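Local coordinates for protein methyl-accepting/DNA response regulator (PDB 3D6W) that probably binds DNA through its LytTR domain, the part of a putative response regulator present in this chain, at residues A[19-24]-A[31-36]; A[60-65]-A[94-99]; A[70-75]-A[83-88]. All coordinates share one frame; numbering follows the deposited sequence.

Contact 1: A[19-24]-A[31-36]; sequences SKVMYL and TYVNAE
The backbone O of Asn34 is gripped by two successive amides of the facing strand. Met22 N donates to it at 2.8 Å and lies in its carbonyl plane. Tyr23 N reaches the same atom by a weak bond. Two residues set against one make this a classic beta bulge in an antiparallel hairpin. The return bond runs from Asn34 N to Tyr23 O, 2.9 Å. Beyond the bulge, Glu36 N donates to Lys20 O.

The side chain of Asn34 lies flat on the Tyr23 ring. Its CB sits over the ring centre, 3.6 Å from the centroid, as a CH-pi contact. The amide and ring planes are only 17° apart, so the two groups stack. Tyr23 CG stands between its backbone N and carbonyl carbon (chi1 68°), which lays the ring against Asn34. The Tyr23 hydroxyl is hydrogen-bonded to Glu91, not to the amide.

The bulge turns Met22, a selenomethionine, toward the other strand. Its CE meets Ala35 O at 3.2 Å, and its SE packs on Glu36 CA. At the hairpin's open end, Lys20 NZ and Glu36 OE1 form a long salt bridge of 3.7 Å. On the face of Val21, Leu24, Val33 and Ala35, Val21 CG1 touches Val33 CG1 at 3.7 Å.

Strand 65-68 flanks 21-27, and strand 39-42 flanks 30-35. Leu24 and Thr31 pack on helix 46-52, while Val21 and Val33 meet strand 4-8.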
# COMPACT_ATOMS: atom_id res chain seq x y z
N SER A 19 3.33 -10.12 3.86
CA SER A 19 4.45 -9.46 3.21
C SER A 19 5.84 -9.94 3.72
O SER A 19 6.82 -9.83 3.01
CB SER A 19 4.28 -7.93 3.38
OG SER A 19 4.68 -7.50 4.68
N LYS A 20 5.88 -10.47 4.94
CA LYS A 20 7.08 -10.95 5.56
C LYS A 20 7.26 -12.46 5.43
O LYS A 20 8.30 -13.01 5.83
CB LYS A 20 7.07 -10.56 7.04
CG LYS A 20 6.90 -9.07 7.29
CD LYS A 20 8.18 -8.38 7.72
CE LYS A 20 8.23 -8.17 9.27
NZ LYS A 20 9.60 -8.54 9.92
N VAL A 21 6.29 -13.14 4.85
CA VAL A 21 6.44 -14.58 4.55
C VAL A 21 7.24 -14.76 3.25
O VAL A 21 6.83 -14.23 2.19
CB VAL A 21 5.06 -15.29 4.45
CG1 VAL A 21 5.22 -16.83 4.21
CG2 VAL A 21 4.22 -14.97 5.72
N MSE A 22 8.35 -15.48 3.34
CA MSE A 22 9.24 -15.71 2.23
C MSE A 22 8.84 -16.96 1.42
O MSE A 22 8.83 -16.94 0.19
CB MSE A 22 10.69 -15.89 2.75
CG MSE A 22 11.20 -14.72 3.52
SE MSE A 22 13.02 -14.80 4.16
CE MSE A 22 12.73 -16.42 5.19
N TYR A 23 8.53 -18.03 2.14
CA TYR A 23 8.08 -19.29 1.58
C TYR A 23 7.42 -20.19 2.66
O TYR A 23 7.46 -19.90 3.87
CB TYR A 23 9.22 -20.03 0.83
CG TYR A 23 10.34 -20.55 1.70
CD1 TYR A 23 11.47 -19.79 1.95
CD2 TYR A 23 10.28 -21.84 2.26
CE1 TYR A 23 12.47 -20.27 2.74
CE2 TYR A 23 11.25 -22.32 3.05
CZ TYR A 23 12.36 -21.53 3.31
OH TYR A 23 13.37 -22.03 4.12
N LEU A 24 6.70 -21.20 2.20
CA LEU A 24 6.09 -22.18 3.08
C LEU A 24 6.61 -23.51 2.60
O LEU A 24 6.82 -23.69 1.39
CB LEU A 24 4.54 -22.16 3.05
CG LEU A 24 3.77 -20.94 3.57
CD1 LEU A 24 3.67 -19.80 2.54
CD2 LEU A 24 2.40 -21.32 3.95
N THR A 31 3.35 -28.06 8.00
CA THR A 31 3.66 -26.85 7.22
C THR A 31 4.52 -25.90 8.00
O THR A 31 4.17 -25.49 9.08
CB THR A 31 2.39 -26.10 6.79
OG1 THR A 31 1.60 -26.99 6.02
CG2 THR A 31 2.71 -24.84 5.95
N TYR A 32 5.66 -25.53 7.42
CA TYR A 32 6.54 -24.57 8.02
C TYR A 32 6.39 -23.29 7.25
O TYR A 32 6.56 -23.27 6.06
CB TYR A 32 7.98 -25.05 7.96
CG TYR A 32 8.24 -26.15 8.92
CD1 TYR A 32 8.06 -27.49 8.56
CD2 TYR A 32 8.64 -25.85 10.22
CE1 TYR A 32 8.28 -28.52 9.45
CE2 TYR A 32 8.87 -26.87 11.13
CZ TYR A 32 8.69 -28.20 10.74
OH TYR A 32 8.91 -29.19 11.67
N VAL A 33 6.04 -22.23 7.97
CA VAL A 33 5.98 -20.88 7.44
C VAL A 33 7.31 -20.19 7.77
O VAL A 33 7.64 -19.97 8.94
CB VAL A 33 4.75 -20.12 8.02
CG1 VAL A 33 4.51 -18.85 7.25
CG2 VAL A 33 3.50 -21.00 7.96
N ASN A 34 8.08 -19.92 6.72
CA ASN A 34 9.37 -19.24 6.79
C ASN A 34 9.24 -17.73 6.51
O ASN A 34 9.11 -17.30 5.36
CB ASN A 34 10.32 -19.86 5.79
CG ASN A 34 10.78 -21.26 6.19
OD1 ASN A 34 10.07 -22.25 6.00
ND2 ASN A 34 12.01 -21.33 6.70
N ALA A 35 9.27 -16.96 7.59
CA ALA A 35 9.16 -15.50 7.56
C ALA A 35 10.55 -14.90 7.73
O ALA A 35 11.52 -15.58 8.05
CB ALA A 35 8.20 -15.01 8.64
N GLU A 36 10.66 -13.61 7.49
CA GLU A 36 11.98 -13.00 7.38
C GLU A 36 12.83 -13.19 8.63
O GLU A 36 14.04 -13.43 8.54
CB GLU A 36 11.87 -11.52 7.08
CG GLU A 36 11.24 -11.18 5.75
CD GLU A 36 11.00 -9.72 5.63
OE1 GLU A 36 11.13 -9.01 6.63
OE2 GLU A 36 10.65 -9.24 4.55

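Contact 2: A[60-65]-A[94-99]; sequences RCHRSF and PVSQSY. With FMT (formic acid), chain E.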
# COMPACT_ATOMS: atom_id res chain seq x y z
N ARG A 60 2.54 -21.79 -5.62
CA ARG A 60 2.98 -23.16 -5.56
C ARG A 60 3.97 -23.49 -6.69
O ARG A 60 3.63 -23.44 -7.87
CB ARG A 60 1.80 -24.12 -5.63
CG ARG A 60 2.15 -25.54 -5.22
CD ARG A 60 2.12 -25.71 -3.72
NE ARG A 60 2.17 -27.12 -3.35
CZ ARG A 60 1.12 -27.92 -3.17
NH1 ARG A 60 -0.12 -27.47 -3.31
NH2 ARG A 60 1.30 -29.17 -2.80
N CYS A 61 5.19 -23.84 -6.30
CA CYS A 61 6.27 -24.11 -7.24
C CYS A 61 6.85 -25.51 -7.15
O CYS A 61 7.74 -25.86 -7.90
CB CYS A 61 7.36 -23.06 -7.06
SG CYS A 61 8.19 -23.09 -5.50
N HIS A 62 6.31 -26.31 -6.24
CA HIS A 62 6.85 -27.63 -5.92
C HIS A 62 5.79 -28.23 -5.03
O HIS A 62 5.11 -27.49 -4.35
CB HIS A 62 8.15 -27.42 -5.16
CG HIS A 62 8.95 -28.66 -4.92
ND1 HIS A 62 8.58 -29.61 -3.99
CD2 HIS A 62 10.15 -29.06 -5.41
CE1 HIS A 62 9.51 -30.55 -3.94
NE2 HIS A 62 10.48 -30.23 -4.77
N ARG A 63 5.64 -29.56 -5.02
CA ARG A 63 4.66 -30.26 -4.16
C ARG A 63 4.85 -29.97 -2.68
O ARG A 63 3.94 -30.17 -1.89
CB ARG A 63 4.66 -31.79 -4.39
CG ARG A 63 5.94 -32.52 -3.98
CD ARG A 63 5.78 -34.07 -3.94
NE ARG A 63 6.47 -34.53 -2.73
CZ ARG A 63 5.90 -35.06 -1.65
NH1 ARG A 63 4.60 -35.35 -1.61
NH2 ARG A 63 6.64 -35.36 -0.60
N SER A 64 6.04 -29.51 -2.32
CA SER A 64 6.40 -29.22 -0.94
C SER A 64 6.63 -27.72 -0.62
O SER A 64 6.92 -27.39 0.53
CB SER A 64 7.68 -30.03 -0.60
OG SER A 64 7.35 -31.38 -0.23
N PHE A 65 6.48 -26.82 -1.60
CA PHE A 65 6.78 -25.38 -1.41
C PHE A 65 5.77 -24.45 -2.02
O PHE A 65 5.34 -24.63 -3.17
CB PHE A 65 8.12 -25.01 -2.04
CG PHE A 65 9.29 -25.63 -1.36
CD1 PHE A 65 9.77 -26.87 -1.75
CD2 PHE A 65 9.91 -24.97 -0.29
CE1 PHE A 65 10.88 -27.48 -1.06
CE2 PHE A 65 11.00 -25.54 0.37
CZ PHE A 65 11.48 -26.80 -0.02
N PRO A 94 13.54 -24.95 -4.66
CA PRO A 94 13.36 -25.53 -5.96
C PRO A 94 11.97 -25.35 -6.62
O PRO A 94 10.95 -25.42 -5.97
CB PRO A 94 13.63 -27.01 -5.70
CG PRO A 94 13.21 -27.24 -4.32
CD PRO A 94 13.37 -25.94 -3.58
N VAL A 95 11.98 -25.18 -7.94
CA VAL A 95 10.79 -25.34 -8.75
C VAL A 95 10.95 -26.70 -9.46
O VAL A 95 11.87 -26.89 -10.26
CB VAL A 95 10.59 -24.18 -9.80
CG1 VAL A 95 9.22 -24.28 -10.44
CG2 VAL A 95 10.80 -22.80 -9.16
N SER A 96 10.07 -27.65 -9.14
CA SER A 96 10.19 -28.96 -9.67
C SER A 96 9.76 -29.00 -11.13
O SER A 96 9.06 -28.11 -11.64
CB SER A 96 9.37 -29.93 -8.84
OG SER A 96 7.98 -29.69 -8.87
N GLN A 97 10.23 -30.04 -11.81
CA GLN A 97 9.86 -30.34 -13.18
C GLN A 97 8.37 -30.32 -13.42
O GLN A 97 7.94 -29.96 -14.50
CB GLN A 97 10.38 -31.72 -13.58
CG GLN A 97 9.88 -32.26 -14.91
CD GLN A 97 10.72 -33.45 -15.34
OE1 GLN A 97 11.26 -33.50 -16.46
NE2 GLN A 97 10.87 -34.42 -14.43
N SER A 98 7.58 -30.72 -12.43
CA SER A 98 6.18 -30.90 -12.63
C SER A 98 5.41 -29.57 -12.47
O SER A 98 4.31 -29.40 -13.03
CB SER A 98 5.67 -32.03 -11.74
OG SER A 98 4.86 -31.58 -10.69
N TYR A 99 6.01 -28.61 -11.76
CA TYR A 99 5.49 -27.26 -11.62
C TYR A 99 6.17 -26.21 -12.52
O TYR A 99 5.72 -25.06 -12.60
CB TYR A 99 5.64 -26.81 -10.18
CG TYR A 99 4.59 -27.39 -9.28
CD1 TYR A 99 4.72 -28.66 -8.76
CD2 TYR A 99 3.44 -26.68 -8.98
CE1 TYR A 99 3.76 -29.18 -7.94
CE2 TYR A 99 2.53 -27.17 -8.15
CZ TYR A 99 2.68 -28.41 -7.63
OH TYR A 99 1.70 -28.91 -6.83
C FMT E . 6.68 -32.37 -7.40
O1 FMT E . 7.35 -32.88 -8.33
O2 FMT E . 6.63 -31.13 -7.28
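Tyr99 packs against the end of strand 58-62, where a type I beta turn from His62 to Phe65 links it to strand 65-68 in the LytTR domain. Its CB touches Cys61 O at 3.2 Å. CG lies near Cys61 C and His62 N, and that N is over one ring face. On one flank CD2 meets Arg60 O and CE2 meets Arg60 CG. On the other, CD1 and CE1 approach the formic acid, and CE1 also nears Arg63 N. The OH ends over one face of the Arg60 guanidinium, whose plane is 32° from the ring.

That guanidinium is held by NE to His62 O, by NH2 to Arg63 O, and by a salt bridge from NH1 to Glu50. Ser96 N donates to Cys61 O at 3.2 Å. This bond joins strand 58-62 to the end of strand 92-95, outermost strands of two sheets in this chain. Pro94 CD lies over one face of Phe65, 4.2 Å from the ring centroid, and Pro94 CG touches His62 CD2.

The formic acid, probably from the crystallisation liquor, fits between the turn and Ser96. Ser96 OG lies doubtfully close to its O2. Arg63 N donates to that O2 at 2.9 Å.

Contact 3: A[70-75]-A[83-88]; sequences NHIKAI and FLLSMD. With MG (magnesium ion), chain C.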
# COMPACT_ATOMS: atom_id res chain seq x y z
N ASN A 70 7.84 -11.94 -4.05
CA ASN A 70 8.45 -10.69 -3.62
C ASN A 70 9.72 -10.85 -2.83
O ASN A 70 10.43 -9.87 -2.60
CB ASN A 70 7.43 -9.84 -2.87
CG ASN A 70 6.31 -9.38 -3.79
OD1 ASN A 70 6.56 -8.63 -4.76
ND2 ASN A 70 5.10 -9.87 -3.54
N HIS A 71 9.99 -12.07 -2.38
CA HIS A 71 11.26 -12.40 -1.76
C HIS A 71 12.20 -13.14 -2.66
O HIS A 71 13.28 -13.47 -2.24
CB HIS A 71 11.04 -13.15 -0.48
CG HIS A 71 10.31 -12.35 0.54
ND1 HIS A 71 10.96 -11.53 1.43
CD2 HIS A 71 8.99 -12.19 0.77
CE1 HIS A 71 10.06 -10.91 2.19
NE2 HIS A 71 8.86 -11.30 1.81
N ILE A 72 11.81 -13.37 -3.90
CA ILE A 72 12.72 -13.99 -4.87
C ILE A 72 13.72 -12.94 -5.30
O ILE A 72 13.33 -11.82 -5.72
CB ILE A 72 12.01 -14.56 -6.14
CG1 ILE A 72 11.11 -15.74 -5.77
CG2 ILE A 72 13.04 -15.01 -7.22
CD1 ILE A 72 10.25 -16.25 -6.88
N LYS A 73 14.99 -13.29 -5.23
CA LYS A 73 16.04 -12.45 -5.78
C LYS A 73 16.29 -12.77 -7.28
O LYS A 73 16.29 -11.84 -8.12
CB LYS A 73 17.31 -12.57 -4.95
CG LYS A 73 18.46 -11.77 -5.49
CD LYS A 73 19.55 -11.66 -4.45
CE LYS A 73 20.90 -12.06 -5.00
NZ LYS A 73 21.57 -10.87 -5.59
N ALA A 74 16.47 -14.04 -7.62
CA ALA A 74 16.76 -14.46 -9.00
C ALA A 74 16.23 -15.87 -9.23
O ALA A 74 16.14 -16.67 -8.28
CB ALA A 74 18.29 -14.42 -9.31
N ILE A 75 15.86 -16.13 -10.48
CA ILE A 75 15.39 -17.42 -10.96
C ILE A 75 16.45 -17.96 -11.93
O ILE A 75 16.80 -17.30 -12.92
CB ILE A 75 14.03 -17.32 -11.72
CG1 ILE A 75 12.96 -16.60 -10.89
CG2 ILE A 75 13.60 -18.73 -12.23
CD1 ILE A 75 11.69 -16.13 -11.69
N PHE A 83 13.75 -25.13 -12.15
CA PHE A 83 14.39 -23.87 -11.73
C PHE A 83 14.84 -23.95 -10.29
O PHE A 83 14.40 -24.79 -9.52
CB PHE A 83 13.46 -22.65 -11.89
CG PHE A 83 12.89 -22.49 -13.28
CD1 PHE A 83 13.66 -21.95 -14.32
CD2 PHE A 83 11.57 -22.86 -13.56
CE1 PHE A 83 13.14 -21.80 -15.59
CE2 PHE A 83 11.04 -22.70 -14.83
CZ PHE A 83 11.83 -22.17 -15.84
N LEU A 84 15.74 -23.06 -9.94
CA LEU A 84 16.15 -22.93 -8.59
C LEU A 84 16.01 -21.45 -8.29
O LEU A 84 16.43 -20.61 -9.11
CB LEU A 84 17.61 -23.37 -8.46
CG LEU A 84 18.19 -23.72 -7.14
CD1 LEU A 84 17.16 -24.49 -6.28
CD2 LEU A 84 19.51 -24.52 -7.42
N LEU A 85 15.37 -21.14 -7.16
CA LEU A 85 15.09 -19.77 -6.78
C LEU A 85 16.09 -19.35 -5.73
O LEU A 85 16.25 -19.95 -4.70
CB LEU A 85 13.66 -19.63 -6.21
CG LEU A 85 12.54 -20.28 -7.04
CD1 LEU A 85 11.16 -20.04 -6.43
CD2 LEU A 85 12.63 -19.83 -8.49
N SER A 86 16.77 -18.27 -6.03
CA SER A 86 17.63 -17.58 -5.09
C SER A 86 16.77 -16.60 -4.32
O SER A 86 16.22 -15.67 -4.92
CB SER A 86 18.70 -16.80 -5.88
OG SER A 86 19.80 -16.39 -5.08
N MSE A 87 16.65 -16.79 -3.00
CA MSE A 87 15.88 -15.90 -2.18
C MSE A 87 16.73 -14.72 -1.70
O MSE A 87 17.96 -14.79 -1.75
CB MSE A 87 15.24 -16.64 -1.01
CG MSE A 87 14.47 -17.88 -1.38
SE MSE A 87 13.03 -17.64 -2.65
CE MSE A 87 11.92 -16.59 -1.54
N ASP A 88 16.07 -13.64 -1.25
CA ASP A 88 16.72 -12.45 -0.82
C ASP A 88 17.61 -12.66 0.41
O ASP A 88 18.63 -12.00 0.53
CB ASP A 88 15.67 -11.39 -0.43
CG ASP A 88 15.18 -10.57 -1.60
OD1 ASP A 88 15.81 -10.60 -2.67
OD2 ASP A 88 14.14 -9.89 -1.44
MG MG C . 12.99 -9.39 -4.96
O HOH W 1 13.88 -9.92 -7.28
O HOH W 2 12.87 -7.19 -6.23
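Ile72 and Asp88 come together beside a magnesium ion, which Ile72 O binds at 2.6 Å. Two waters at 2.5 Å are its other ligands here; all three distances are long for magnesium. The Asp88 carboxylate comes next, with OD2 3.7 Å from the metal. Ile72 and Asp88 are magnesium-binding residues of this protein, though in this chain Ile72 alone of the two reaches the ion.

The backbone positions them. Asp88 N donates to His71 O at 3.0 Å, just before the strand that carries Ile72. His71 itself is tied through NE2 to Ser19 O. Asp88 OD1 rests against Lys73 CB at 3.4 Å, as a contact with carbon and not an ion pair.

Further along, Ser86 O takes two amides. Lys73 N reaches it at 2.7 Å, and Ala74 N comes in on a lone pair. Ser86 N returns a bond to Ala74 O.

On the face of Ile75 and Leu85 the contacts are apolar. Ile75 CG2 touches Phe83 CD1 at 3.8 Å and also Leu85 CD2. Leu85 CD1 meets Ile72 CD1. Met87, a selenomethionine, is bent at chi2 and chi3 (-57° and -67°), which folds its CE back to His71 O. Ile75 and Leu85 also pack on helix 100-107. Ile72 and Ile75 touch a second subunit.

Lys73 and Ala74 facing Ser86 form a classic beta bulge, in an antiparallel hairpin with a magnesium site at its open end.

Overall arrangement
All three contacts lie within the LytTR domain. Contact 1 comes first along the chain. Contact 3 is nested inside the loop that contact 2 closes. Their centres are 13 to 16 Å apart. Contact 1 belongs to the five-stranded sheet, and contact 3 to the three-stranded one. Contact 2 spans the two, joining edge strand 58-62 to edge strand 92-95. Val95 N is probably hydrogen-bonded to Phe83 O of contact 3, while Phe65 packs on Tyr23 and Leu24 of contact 1. Contacts 1 and 3 meet at His71, beside Ser19 and Glu36. Together they link the five- and three-stranded sheets within a domain that probably binds DNA.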